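Local structure of beta-N-acetylglucosaminidase-like protein Glycoside hydrolase family 20 (Flavobacterium johnsoniae, 6YHH) at residues F29-S34 with F60-I65; L7-W12 with L120-Q125; E92-D97 with S136-F141; R165-L170 with K218-R223. The protein probably acts as a chitobiase, a beta-N-acetylhexosaminidase that releases N-acetylglucosamine units during chitin breakdown. One frame throughout, in Å; residues are numbered along the deposited sequence. Where two conformers were deposited one is given.

Contact 1: F29-S34 with F60-I65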
loop_
_atom_site.group_PDB
_atom_site.type_symbol
_atom_site.label_atom_id
_atom_site.label_comp_id
_atom_site.label_asym_id
_atom_site.label_seq_id
_atom_site.Cartn_x
_atom_site.Cartn_y
_atom_site.Cartn_z
ATOM N N PHE A 29 10.810 23.439 18.029
ATOM C CA PHE A 29 11.611 22.961 16.928
ATOM C C PHE A 29 11.247 23.461 15.540
ATOM O O PHE A 29 10.077 23.349 15.084
ATOM C CB PHE A 29 11.639 21.450 16.933
ATOM C CG PHE A 29 12.641 20.829 15.972
ATOM C CD1 PHE A 29 13.981 20.716 16.335
ATOM C CD2 PHE A 29 12.260 20.332 14.747
ATOM C CE1 PHE A 29 14.879 20.137 15.466
ATOM C CE2 PHE A 29 13.188 19.709 13.895
ATOM C CZ PHE A 29 14.502 19.663 14.250
ATOM N N LYS A 30 12.261 23.998 14.876
ATOM C CA LYS A 30 12.205 24.455 13.519
ATOM C C LYS A 30 13.491 24.171 12.761
ATOM O O LYS A 30 14.554 23.936 13.382
ATOM C CB LYS A 30 11.917 26.011 13.496
ATOM C CG LYS A 30 10.573 26.425 14.048
ATOM C CD LYS A 30 10.319 27.939 13.941
ATOM C CE LYS A 30 10.830 28.681 15.199
ATOM N NZ LYS A 30 10.439 28.301 16.624
ATOM N N VAL A 31 13.393 24.225 11.436
ATOM C CA VAL A 31 14.467 23.990 10.503
ATOM C C VAL A 31 14.697 25.176 9.587
ATOM O O VAL A 31 13.779 25.850 9.121
ATOM C CB VAL A 31 14.274 22.672 9.693
ATOM C CG1 VAL A 31 13.080 22.769 8.770
ATOM C CG2 VAL A 31 15.516 22.302 8.914
ATOM N N ASN A 32 15.970 25.393 9.283
ATOM C CA ASN A 32 16.434 26.461 8.400
ATOM C C ASN A 32 17.504 25.915 7.498
ATOM O O ASN A 32 18.305 25.083 7.978
ATOM C CB ASN A 32 17.056 27.580 9.251
ATOM C CG ASN A 32 17.330 28.822 8.436
ATOM O OD1 ASN A 32 16.421 29.379 7.808
ATOM N ND2 ASN A 32 18.633 29.242 8.403
ATOM N N ILE A 33 17.510 26.392 6.268
ATOM C CA ILE A 33 18.412 25.947 5.255
ATOM C C ILE A 33 19.180 27.160 4.710
ATOM O O ILE A 33 18.564 28.190 4.388
ATOM C CB ILE A 33 17.707 25.275 4.061
ATOM C CG1 ILE A 33 16.733 24.175 4.528
ATOM C CG2 ILE A 33 18.728 24.709 3.100
ATOM C CD1 ILE A 33 15.855 23.754 3.387
ATOM N N SER A 34 20.479 26.982 4.529
ATOM C CA SER A 34 21.354 28.052 4.055
ATOM C C SER A 34 22.361 27.570 3.047
ATOM O O SER A 34 22.523 26.362 2.777
ATOM C CB SER A 34 22.068 28.715 5.227
ATOM O OG SER A 34 22.990 27.826 5.821
ATOM N N PHE A 60 4.627 20.155 14.866
ATOM C CA PHE A 60 5.600 21.241 14.595
ATOM C C PHE A 60 4.907 22.393 13.897
ATOM O O PHE A 60 3.958 22.214 13.124
ATOM C CB PHE A 60 6.754 20.692 13.718
ATOM C CG PHE A 60 7.573 19.638 14.414
ATOM C CD1 PHE A 60 8.065 19.862 15.636
ATOM C CD2 PHE A 60 7.879 18.417 13.782
ATOM C CE1 PHE A 60 8.858 18.947 16.289
ATOM C CE2 PHE A 60 8.695 17.521 14.410
ATOM C CZ PHE A 60 9.135 17.729 15.678
ATOM N N GLU A 61 5.439 23.583 14.120
ATOM C CA GLU A 61 4.904 24.806 13.470
ATOM C C GLU A 61 4.980 24.861 11.992
ATOM O O GLU A 61 4.080 25.349 11.360
ATOM C CB GLU A 61 5.603 26.091 14.050
ATOM N N GLN A 62 6.067 24.455 11.358
ATOM C CA GLN A 62 6.228 24.621 9.963
ATOM C C GLN A 62 5.443 23.588 9.178
ATOM O O GLN A 62 5.394 22.394 9.592
ATOM C CB GLN A 62 7.713 24.427 9.613
ATOM C CG GLN A 62 8.565 25.616 9.993
ATOM C CD GLN A 62 10.007 25.258 9.912
ATOM O OE1 GLN A 62 10.497 24.505 10.742
ATOM N NE2 GLN A 62 10.672 25.699 8.839
ATOM N N GLY A 63 4.890 24.047 8.066
ATOM C CA GLY A 63 4.256 23.142 7.127
ATOM C C GLY A 63 5.274 22.778 6.061
ATOM O O GLY A 63 6.218 22.062 6.357
ATOM N N PHE A 64 5.094 23.300 4.873
ATOM C CA PHE A 64 6.069 23.093 3.772
ATOM C C PHE A 64 7.285 24.021 3.889
ATOM O O PHE A 64 7.139 25.203 4.234
ATOM C CB PHE A 64 5.368 23.294 2.452
ATOM C CG PHE A 64 4.327 22.223 2.137
ATOM C CD1 PHE A 64 3.034 22.363 2.589
ATOM C CD2 PHE A 64 4.670 21.050 1.434
ATOM C CE1 PHE A 64 2.080 21.377 2.338
ATOM C CE2 PHE A 64 3.708 20.039 1.185
ATOM C CZ PHE A 64 2.409 20.227 1.629
ATOM N N ILE A 65 8.482 23.478 3.617
ATOM C CA ILE A 65 9.743 24.244 3.578
ATOM C C ILE A 65 10.029 24.451 2.089
ATOM O O ILE A 65 10.074 23.496 1.283
ATOM C CB ILE A 65 10.834 23.489 4.349
ATOM C CG1 ILE A 65 10.611 23.585 5.861
ATOM C CG2 ILE A 65 12.204 24.054 3.985
ATOM C CD1 ILE A 65 9.977 22.370 6.428
HETATM O O HOH W 1 8.689 23.478 12.613
HETATM O O HOH W 2 7.599 23.692 15.974
#
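Gln62 reaches across to Val31 inside a beta-alpha-beta crossover: strand 31-35 and its parallel neighbour 76-80 are joined through helix 40-56, and the loop 60-65 belongs to the return path. It illustrates how a glutamine can satisfy a strand's backbone on the edge turned away from strand 76-80. From CB the side chain turns away from its own carbonyl carbon (chi1 -76°) and continues extended through CG, packing against Leu49 of helix 40-56 and Phe71. CD lies 3.9 Å from both Val31 N and Val31 O, which places the amide to serve the two together. OE1 accepts from Val31 N at 3.0 Å (N-H...O 162°) and also lies 3.3 Å from Lys30 CA, while NE2 donates a hydrogen bond to an in-plane lone pair of Val31 O at 3.1 Å. A water donates to OE1 and to Phe29 O and accepts from Gln62 N, so two donors grip OE1. With an alanine here, both Val31 backbone groups would probably lose these mates and the bridging water would be less firmly placed. A second water links Phe29 O to Glu61 N. Apolar contacts flank the amide: Ile33 CD1 touches Ile65 CG2 at 3.7 Å on one side, and on the other the Phe29 and Phe60 rings meet obliquely, their planes 47° apart, with Phe29 CD2 4.0 Å above one face of the Phe60 ring.

Contact 2: L7-W12 with L120-Q125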
loop_
_atom_site.group_PDB
_atom_site.type_symbol
_atom_site.label_atom_id
_atom_site.label_comp_id
_atom_site.label_asym_id
_atom_site.label_seq_id
_atom_site.Cartn_x
_atom_site.Cartn_y
_atom_site.Cartn_z
ATOM N N LEU A 7 23.319 3.261 19.862
ATOM C CA LEU A 7 22.783 3.998 18.724
ATOM C C LEU A 7 22.453 3.042 17.589
ATOM O O LEU A 7 23.331 2.293 17.107
ATOM C CB LEU A 7 23.736 5.111 18.241
ATOM C CG LEU A 7 24.143 6.190 19.330
ATOM C CD1 LEU A 7 24.999 7.237 18.615
ATOM C CD2 LEU A 7 22.942 6.791 20.047
ATOM N N ASN A 8 21.237 3.204 17.067
ATOM C CA ASN A 8 20.832 2.381 15.909
ATOM C C ASN A 8 20.975 3.048 14.596
ATOM O O ASN A 8 20.000 3.339 13.889
ATOM C CB ASN A 8 19.455 1.794 16.173
ATOM C CG ASN A 8 19.460 0.935 17.434
ATOM O OD1 ASN A 8 20.281 0.039 17.556
ATOM N ND2 ASN A 8 18.541 1.212 18.364
ATOM N N LEU A 9 22.249 3.286 14.225
ATOM C CA LEU A 9 22.583 4.000 12.984
ATOM C C LEU A 9 22.915 2.984 11.936
ATOM O O LEU A 9 23.687 2.047 12.202
ATOM C CB LEU A 9 23.792 4.945 13.137
ATOM C CG LEU A 9 23.689 5.897 14.322
ATOM C CD1 LEU A 9 24.919 6.822 14.440
ATOM C CD2 LEU A 9 22.392 6.704 14.300
ATOM N N MET A 10 22.433 3.153 10.693
ATOM C CA MET A 10 22.712 2.193 9.641
ATOM C C MET A 10 22.448 2.930 8.307
ATOM O O MET A 10 21.356 3.479 8.135
ATOM C CB MET A 10 21.825 0.955 9.675
ATOM C CG MET A 10 22.272 -0.097 8.688
ATOM S SD MET A 10 21.299 -1.640 8.775
ATOM C CE MET A 10 21.549 -2.158 10.475
ATOM N N PRO A 11 23.416 3.023 7.384
ATOM C CA PRO A 11 24.813 2.567 7.586
ATOM C C PRO A 11 25.493 3.220 8.811
ATOM O O PRO A 11 25.277 4.407 9.064
ATOM C CB PRO A 11 25.497 3.052 6.316
ATOM C CG PRO A 11 24.396 3.146 5.297
ATOM C CD PRO A 11 23.217 3.670 6.056
ATOM N N TRP A 12 26.340 2.436 9.491
ATOM C CA TRP A 12 27.150 2.987 10.589
ATOM C C TRP A 12 28.081 4.076 10.021
ATOM O O TRP A 12 28.800 3.810 9.005
ATOM C CB TRP A 12 27.964 1.892 11.221
ATOM C CG TRP A 12 28.601 2.415 12.473
ATOM C CD1 TRP A 12 29.920 2.784 12.627
ATOM C CD2 TRP A 12 27.937 2.767 13.677
ATOM N NE1 TRP A 12 30.115 3.343 13.872
ATOM C CE2 TRP A 12 28.920 3.310 14.564
ATOM C CE3 TRP A 12 26.608 2.626 14.147
ATOM C CZ2 TRP A 12 28.603 3.734 15.871
ATOM C CZ3 TRP A 12 26.306 3.028 15.441
ATOM C CH2 TRP A 12 27.304 3.583 16.301
ATOM N N LEU A 120 20.173 11.787 11.304
ATOM C CA LEU A 120 19.456 12.496 12.388
ATOM C C LEU A 120 18.201 11.744 12.853
ATOM O O LEU A 120 17.972 11.576 14.056
ATOM C CB LEU A 120 19.187 13.975 12.015
ATOM C CG LEU A 120 18.628 14.810 13.149
ATOM C CD1 LEU A 120 19.347 14.738 14.464
ATOM C CD2 LEU A 120 18.446 16.218 12.649
ATOM N N LEU A 121 17.367 11.284 11.931
ATOM C CA LEU A 121 16.202 10.475 12.341
ATOM C C LEU A 121 16.602 9.264 13.127
ATOM O O LEU A 121 15.922 8.887 14.096
ATOM C CB LEU A 121 15.417 10.085 11.102
ATOM C CG LEU A 121 14.642 11.230 10.461
ATOM C CD1 LEU A 121 14.108 10.816 9.100
ATOM C CD2 LEU A 121 13.523 11.719 11.396
ATOM N N GLN A 122 17.719 8.632 12.718
ATOM C CA GLN A 122 18.167 7.433 13.445
ATOM C C GLN A 122 18.734 7.720 14.773
ATOM O O GLN A 122 18.706 6.826 15.650
ATOM C CB GLN A 122 19.169 6.675 12.598
ATOM C CG GLN A 122 18.569 6.053 11.331
ATOM C CD GLN A 122 19.611 5.271 10.526
ATOM O OE1 GLN A 122 20.820 5.469 10.684
ATOM N NE2 GLN A 122 19.135 4.408 9.609
ATOM N N LEU A 123 19.136 8.974 14.991
ATOM C CA LEU A 123 19.661 9.342 16.292
ATOM C C LEU A 123 18.617 9.622 17.337
ATOM O O LEU A 123 18.917 9.710 18.548
ATOM C CB LEU A 123 20.536 10.611 16.182
ATOM C CG LEU A 123 22.014 10.624 15.938
ATOM C CD1 LEU A 123 22.472 12.107 16.110
ATOM C CD2 LEU A 123 22.799 9.691 16.901
ATOM N N LEU A 124 17.368 9.774 16.904
ATOM C CA LEU A 124 16.218 10.028 17.842
ATOM C C LEU A 124 16.117 9.041 18.914
ATOM O O LEU A 124 16.135 7.799 18.652
ATOM C CB LEU A 124 14.913 10.093 17.056
ATOM C CG LEU A 124 13.680 10.560 17.889
ATOM C CD1 LEU A 124 13.812 11.985 18.333
ATOM C CD2 LEU A 124 12.454 10.230 17.026
ATOM N N GLN A 125 16.046 9.525 20.147
ATOM C CA GLN A 125 15.882 8.724 21.337
ATOM C C GLN A 125 14.635 9.205 22.077
ATOM O O GLN A 125 14.075 10.262 21.780
ATOM C CB GLN A 125 17.103 8.828 22.279
ATOM C CG GLN A 125 18.435 8.529 21.605
ATOM C CD GLN A 125 18.574 7.175 20.999
ATOM O OE1 GLN A 125 19.136 7.021 19.856
ATOM N NE2 GLN A 125 18.256 6.176 21.759
HETATM O O HOH W 3 19.323 5.143 17.702
HETATM O O HOH W 4 23.281 6.398 9.765
#
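Gln122 and Met10 form a pair of hydrogen bonds between a side-chain amide and a peptide backbone, tying the N-terminal segment 7-12 to the late part of helix 110-123 in the alpha/beta domain that precedes the catalytic barrel. It is a good example of an irregular segment, neither strand nor helix itself, whose backbone can be gripped at two points by one glutamine. Extended beyond CG, the Gln122 chain brings its amide alongside Met10. NE2 donates to Met10 O at 2.8 Å, with the oxygen close to the amide plane and NE2 on one of its lone pairs. In return Met10 N donates to OE1, also at 2.8 Å, but from 36° above the carbonyl plane of the amide. OE1 is further approached by Leu9 CA, at 3.2 Å. The paired bonds fix the rotation of the amide, and a leucine in place of Gln122 would probably leave Met10 N and O without these partners and this part of the segment less firmly tied to the helix. A water extends the link, accepting from Asn8 N and donating to Gln122 O. Elsewhere the segment meets helix 484-497: Met10 packs on Leu491 and Val494, and Arg490 binds Leu9 O. Leucines complete the contact. Leu9 CD2 rests 3.6 Å from Gln122 CB, and Leu123 CD2 touches both Leu7 CD1, at 3.7 Å, and Leu9 CD2, at 4.0 Å.

Contact 3: E92-D97 with S136-F141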
loop_
_atom_site.group_PDB
_atom_site.type_symbol
_atom_site.label_atom_id
_atom_site.label_comp_id
_atom_site.label_asym_id
_atom_site.label_seq_id
_atom_site.Cartn_x
_atom_site.Cartn_y
_atom_site.Cartn_z
ATOM N N GLU A 92 29.336 13.177 -1.381
ATOM C CA GLU A 92 28.087 12.890 -0.637
ATOM C C GLU A 92 28.339 12.996 0.844
ATOM O O GLU A 92 27.534 12.532 1.665
ATOM C CB GLU A 92 27.615 11.432 -0.973
ATOM C CG GLU A 92 27.153 11.284 -2.386
ATOM C CD GLU A 92 26.693 9.854 -2.597
ATOM O OE1 GLU A 92 25.557 9.571 -2.119
ATOM O OE2 GLU A 92 27.462 9.019 -3.118
ATOM N N SER A 93 29.450 13.620 1.205
ATOM C CA SER A 93 29.818 13.733 2.626
ATOM C C SER A 93 28.959 14.739 3.390
ATOM O O SER A 93 28.335 15.611 2.793
ATOM C CB SER A 93 31.282 14.204 2.769
ATOM O OG SER A 93 31.555 15.532 2.296
ATOM N N TYR A 94 28.973 14.645 4.722
ATOM C CA TYR A 94 28.276 15.605 5.566
ATOM C C TYR A 94 28.841 15.477 6.944
ATOM O O TYR A 94 29.479 14.439 7.270
ATOM C CB TYR A 94 26.726 15.392 5.606
ATOM C CG TYR A 94 26.340 14.078 6.280
ATOM C CD1 TYR A 94 26.350 12.861 5.558
ATOM C CD2 TYR A 94 26.088 14.014 7.636
ATOM C CE1 TYR A 94 26.095 11.662 6.195
ATOM C CE2 TYR A 94 25.841 12.826 8.271
ATOM C CZ TYR A 94 25.867 11.645 7.591
ATOM O OH TYR A 94 25.699 10.477 8.328
ATOM N N SER A 95 28.589 16.527 7.758
ATOM C CA SER A 95 28.776 16.442 9.206
ATOM C C SER A 95 27.473 16.832 9.894
ATOM O O SER A 95 26.665 17.593 9.352
ATOM C CB SER A 95 29.906 17.343 9.735
ATOM O OG SER A 95 29.558 18.650 9.447
ATOM N N LEU A 96 27.250 16.183 10.994
ATOM C CA LEU A 96 26.089 16.358 11.827
ATOM C C LEU A 96 26.561 16.569 13.247
ATOM O O LEU A 96 27.223 15.746 13.825
ATOM C CB LEU A 96 25.170 15.071 11.750
ATOM C CG LEU A 96 24.054 14.965 12.784
ATOM C CD1 LEU A 96 23.125 16.176 12.596
ATOM C CD2 LEU A 96 23.264 13.658 12.614
ATOM N N ASP A 97 26.229 17.749 13.764
ATOM C CA ASP A 97 26.628 18.138 15.098
ATOM C C ASP A 97 25.382 18.469 15.920
ATOM O O ASP A 97 24.634 19.389 15.532
ATOM C CB ASP A 97 27.465 19.406 14.962
ATOM C CG ASP A 97 27.861 19.945 16.320
ATOM O OD1 ASP A 97 28.392 19.176 17.099
ATOM O OD2 ASP A 97 27.567 21.105 16.623
ATOM N N SER A 136 26.488 14.954 20.236
ATOM C CA SER A 136 27.346 14.051 19.458
ATOM C C SER A 136 27.874 14.765 18.222
ATOM O O SER A 136 27.292 15.783 17.760
ATOM C CB SER A 136 26.505 12.812 19.057
ATOM O OG SER A 136 25.344 13.235 18.341
ATOM N N GLN A 137 28.896 14.164 17.590
ATOM C CA GLN A 137 29.449 14.672 16.370
ATOM C C GLN A 137 29.709 13.512 15.445
ATOM O O GLN A 137 30.322 12.527 15.858
ATOM C CB GLN A 137 30.803 15.425 16.575
ATOM C CG GLN A 137 30.693 16.574 17.560
ATOM C CD GLN A 137 30.990 16.078 18.983
ATOM O OE1 GLN A 137 31.959 15.353 19.174
ATOM N NE2 GLN A 137 30.126 16.402 19.963
ATOM N N ILE A 138 29.214 13.675 14.220
ATOM C CA ILE A 138 29.319 12.646 13.214
ATOM C C ILE A 138 29.863 13.265 11.992
ATOM O O ILE A 138 29.388 14.349 11.587
ATOM C CB ILE A 138 27.910 11.999 12.954
ATOM C CG1 ILE A 138 27.496 11.129 14.097
ATOM C CG2 ILE A 138 27.869 11.239 11.623
ATOM C CD1 ILE A 138 26.041 10.638 14.074
ATOM N N SER A 139 30.817 12.621 11.314
ATOM C CA SER A 139 31.236 13.040 10.026
ATOM C C SER A 139 31.308 11.788 9.174
ATOM O O SER A 139 31.780 10.728 9.634
ATOM C CB SER A 139 32.566 13.879 9.995
ATOM O OG SER A 139 33.589 13.111 10.383
ATOM N N ASP A 140 30.794 11.920 7.951
ATOM C CA ASP A 140 30.455 10.692 7.199
ATOM C C ASP A 140 30.588 10.882 5.720
ATOM O O ASP A 140 30.612 11.996 5.220
ATOM C CB ASP A 140 28.951 10.345 7.565
ATOM C CG ASP A 140 28.569 8.897 7.375
ATOM O OD1 ASP A 140 29.437 8.017 7.184
ATOM O OD2 ASP A 140 27.337 8.633 7.469
ATOM N N PHE A 141 30.700 9.762 5.016
ATOM C CA PHE A 141 30.799 9.739 3.593
ATOM C C PHE A 141 30.728 8.253 3.204
ATOM O O PHE A 141 31.013 7.381 4.018
ATOM C CB PHE A 141 32.186 10.329 3.123
ATOM C CG PHE A 141 33.403 9.665 3.822
ATOM C CD1 PHE A 141 33.875 10.132 5.009
ATOM C CD2 PHE A 141 33.965 8.491 3.313
ATOM C CE1 PHE A 141 34.927 9.507 5.678
ATOM C CE2 PHE A 141 35.055 7.882 3.921
ATOM C CZ PHE A 141 35.525 8.409 5.125
HETATM O O HOH W 5 25.720 13.780 15.631
#
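Ser93 leads in beside Phe141, its CB 4.0 Å from Phe141 CB, just before the antiparallel pairing of strands 94-99 and 131-140 begins. Tyr94 and Asp140 form a hydrogen-bonded pair; Asp140 N approaches Tyr94 O almost head-on at 2.9 Å. Their side chains run side by side, with ring and carboxylate planes 74° apart. A chi1 of 66° sets the Tyr94 ring between its own N and carbonyl carbon, bringing CZ within 3.3 Å of Asp140 CB. Its hydroxyl lies 2.6 Å from Asp140 OD2, a weak bond, and not a settled one, because Thr119 OG1 is also hydrogen-bonded to this hydroxyl. Ser95 faces Ser139 as a non-hydrogen-bonded pair, and Ser95 CA sends a C-H to Ile138 O. Leu96 then pairs with Ile138: Leu96 N reaches Ile138 O at 2.9 Å, nearly straight (N-H...O 170°), and a water joins Leu96 O to Ser136 OG. Asp97 closes the walk with OD1 3.5 Å from Gln137 CG. Tyr94, Leu96, Ile138 and Asp140 share the face covered by helix 110-123, while Ser95, Ser139, Asp97 and Gln137 take the partly exposed one. The buried Asp140 OD1 accepts from Trp476 NE1 and Gln14 N; these donors probably stabilise the carboxylate's negative charge.

Contact 4: R165-L170 with K218-R223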
loop_
_atom_site.group_PDB
_atom_site.type_symbol
_atom_site.label_atom_id
_atom_site.label_comp_id
_atom_site.label_asym_id
_atom_site.label_seq_id
_atom_site.Cartn_x
_atom_site.Cartn_y
_atom_site.Cartn_z
ATOM N N ARG A 165 7.794 3.987 -3.167
ATOM C CA ARG A 165 8.139 3.797 -1.760
ATOM C C ARG A 165 9.516 3.183 -1.650
ATOM O O ARG A 165 10.245 3.371 -0.611
ATOM C CB ARG A 165 7.121 2.991 -0.986
ATOM C CG ARG A 165 6.885 1.559 -1.428
ATOM C CD ARG A 165 5.793 0.887 -0.631
ATOM N NE ARG A 165 5.599 -0.503 -0.978
ATOM C CZ ARG A 165 4.611 -0.992 -1.747
ATOM N NH1 ARG A 165 4.551 -2.262 -2.032
ATOM N NH2 ARG A 165 3.684 -0.166 -2.251
ATOM N N ASN A 166 9.885 2.331 -2.588
ATOM C CA ASN A 166 11.233 1.759 -2.528
ATOM C C ASN A 166 12.332 2.828 -2.758
ATOM O O ASN A 166 13.386 2.709 -2.189
ATOM C CB ASN A 166 11.317 0.548 -3.443
ATOM C CG ASN A 166 10.773 -0.681 -2.743
ATOM O OD1 ASN A 166 9.522 -1.000 -2.772
ATOM N ND2 ASN A 166 11.647 -1.340 -2.061
ATOM N N LEU A 167 12.069 3.822 -3.588
ATOM C CA LEU A 167 12.982 4.931 -3.730
ATOM C C LEU A 167 13.098 5.638 -2.385
ATOM O O LEU A 167 14.220 6.013 -1.968
ATOM C CB LEU A 167 12.487 5.906 -4.821
ATOM C CG LEU A 167 12.716 5.357 -6.213
ATOM C CD1 LEU A 167 11.925 6.153 -7.297
ATOM C CD2 LEU A 167 14.189 5.251 -6.572
ATOM N N ASP A 168 11.989 5.826 -1.640
ATOM C CA ASP A 168 12.118 6.416 -0.290
ATOM C C ASP A 168 12.982 5.541 0.612
ATOM O O ASP A 168 13.779 6.082 1.402
ATOM C CB ASP A 168 10.745 6.634 0.334
ATOM C CG ASP A 168 9.979 7.785 -0.342
ATOM O OD1 ASP A 168 10.532 8.916 -0.313
ATOM O OD2 ASP A 168 8.894 7.568 -0.825
ATOM N N ALA A 169 12.811 4.224 0.530
ATOM C CA ALA A 169 13.569 3.323 1.396
ATOM C C ALA A 169 15.094 3.426 1.046
ATOM O O ALA A 169 15.985 3.349 1.939
ATOM C CB ALA A 169 13.100 1.898 1.297
ATOM N N LEU A 170 15.382 3.482 -0.243
ATOM C CA LEU A 170 16.792 3.610 -0.729
ATOM C C LEU A 170 17.404 4.896 -0.105
ATOM O O LEU A 170 18.444 4.824 0.512
ATOM C CB LEU A 170 16.914 3.702 -2.249
ATOM C CG LEU A 170 16.682 2.387 -3.007
ATOM C CD1 LEU A 170 17.037 2.598 -4.473
ATOM C CD2 LEU A 170 17.233 1.137 -2.480
ATOM N N LYS A 218 12.071 12.051 -11.720
ATOM C CA LYS A 218 12.038 13.265 -10.872
ATOM C C LYS A 218 11.962 12.927 -9.414
ATOM O O LYS A 218 12.685 13.509 -8.603
ATOM C CB LYS A 218 10.866 14.162 -11.234
ATOM C CG LYS A 218 10.964 14.800 -12.573
ATOM C CD LYS A 218 9.861 15.844 -12.891
ATOM C CE LYS A 218 9.778 16.180 -14.355
ATOM N NZ LYS A 218 8.917 17.388 -14.603
ATOM N N TYR A 219 11.124 11.943 -9.077
ATOM C CA TYR A 219 10.900 11.539 -7.687
ATOM C C TYR A 219 12.231 11.046 -7.143
ATOM O O TYR A 219 12.634 11.364 -6.013
ATOM C CB TYR A 219 9.860 10.399 -7.679
ATOM C CG TYR A 219 9.337 9.980 -6.364
ATOM C CD1 TYR A 219 9.993 9.070 -5.586
ATOM C CD2 TYR A 219 8.121 10.486 -5.881
ATOM C CE1 TYR A 219 9.471 8.666 -4.362
ATOM C CE2 TYR A 219 7.600 10.122 -4.667
ATOM C CZ TYR A 219 8.249 9.177 -3.905
ATOM O OH TYR A 219 7.723 8.803 -2.661
ATOM N N ALA A 220 12.923 10.258 -7.942
ATOM C CA ALA A 220 14.246 9.713 -7.561
ATOM C C ALA A 220 15.281 10.854 -7.354
ATOM O O ALA A 220 16.060 10.870 -6.425
ATOM C CB ALA A 220 14.784 8.718 -8.576
ATOM N N ASP A 221 15.302 11.763 -8.285
ATOM C CA ASP A 221 16.269 12.921 -8.334
ATOM C C ASP A 221 16.066 13.786 -7.103
ATOM O O ASP A 221 17.045 14.141 -6.422
ATOM C CB ASP A 221 16.012 13.702 -9.684
ATOM C CG ASP A 221 16.836 14.959 -9.819
ATOM O OD1 ASP A 221 17.055 15.655 -8.772
ATOM O OD2 ASP A 221 17.175 15.233 -11.005
ATOM N N GLU A 222 14.822 14.029 -6.736
ATOM C CA GLU A 222 14.499 14.744 -5.538
ATOM C C GLU A 222 15.084 14.069 -4.307
ATOM O O GLU A 222 15.357 14.730 -3.319
ATOM C CB GLU A 222 12.966 14.912 -5.378
ATOM C CG GLU A 222 12.363 15.926 -6.332
ATOM C CD GLU A 222 12.602 17.364 -5.892
ATOM O OE1 GLU A 222 11.905 17.805 -4.975
ATOM O OE2 GLU A 222 13.540 17.993 -6.421
ATOM N N ARG A 223 15.256 12.739 -4.387
ATOM C CA ARG A 223 15.786 11.962 -3.244
ATOM C C ARG A 223 17.208 11.530 -3.425
ATOM O O ARG A 223 17.748 10.712 -2.658
ATOM C CB ARG A 223 14.845 10.757 -3.060
ATOM C CG ARG A 223 13.533 11.198 -2.461
ATOM C CD ARG A 223 12.365 10.206 -2.769
ATOM N NE ARG A 223 11.076 10.611 -2.255
ATOM C CZ ARG A 223 10.307 11.563 -2.796
ATOM N NH1 ARG A 223 10.636 12.186 -3.930
ATOM N NH2 ARG A 223 9.164 11.876 -2.253
HETATM O O HOH W 6 7.912 10.461 -0.015
#
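Leu167 packs against Tyr219 and Ala220 where two neighbouring outer helices of the catalytic TIM barrel, 160-172 and 210-222, run nearly parallel, their short axes crossing at -17°. It shows how such helix pairs can divide their interface between a greasy inner part and a polar flank. On the buried side Leu167 CD1 sits 4.0 Å from Ala220 CB and 3.9 Å from Tyr219 CD1, meeting the ring obliquely; the small alanine lets both leucine methyls come close.

The flank is partly exposed and held chiefly by directed polar bonds and a water. Asp168 shares its two carboxylate oxygens between two partners. Tyr219 OH donates to the syn side of OD2 at 2.5 Å, the carboxylate turned 71° from the ring. Arg223 NE forms a salt bridge with OD1 at 2.6 Å; OD1 lies near the guanidinium plane, yet NE meets it from above the carboxylate plane. A water accepts from Arg223 NH2 and gives a weak bond to OD1. The guanidinium is held in turn by Tyr219, whose carbonyl oxygen accepts from Arg223 NH1 at 3.0 Å, and NH1 lies over the centre of the Tyr219 ring, 3.4 Å above its plane.

Overall arrangement
Three of the four contacts belong to the alpha/beta domain, and contact 4 alone to the catalytic barrel. Contacts 2 and 3 touch: Leu123 packs on Leu96 and Ser136, and Leu9 on Ile138, so helix 110-123 and the N-terminal segment cover the same sheet face. Contact 1 reaches that sheet at strand 31-35, its centre about 21 Å from that of contact 3, and is the most buried. Chemistry follows place. Contacts 1 and 2 each use a glutamine amide on backbone that lacks a strand partner there, contact 3 relies on regular backbone pairing, and contact 4, between helices, uses charged side chains on its partly exposed flank.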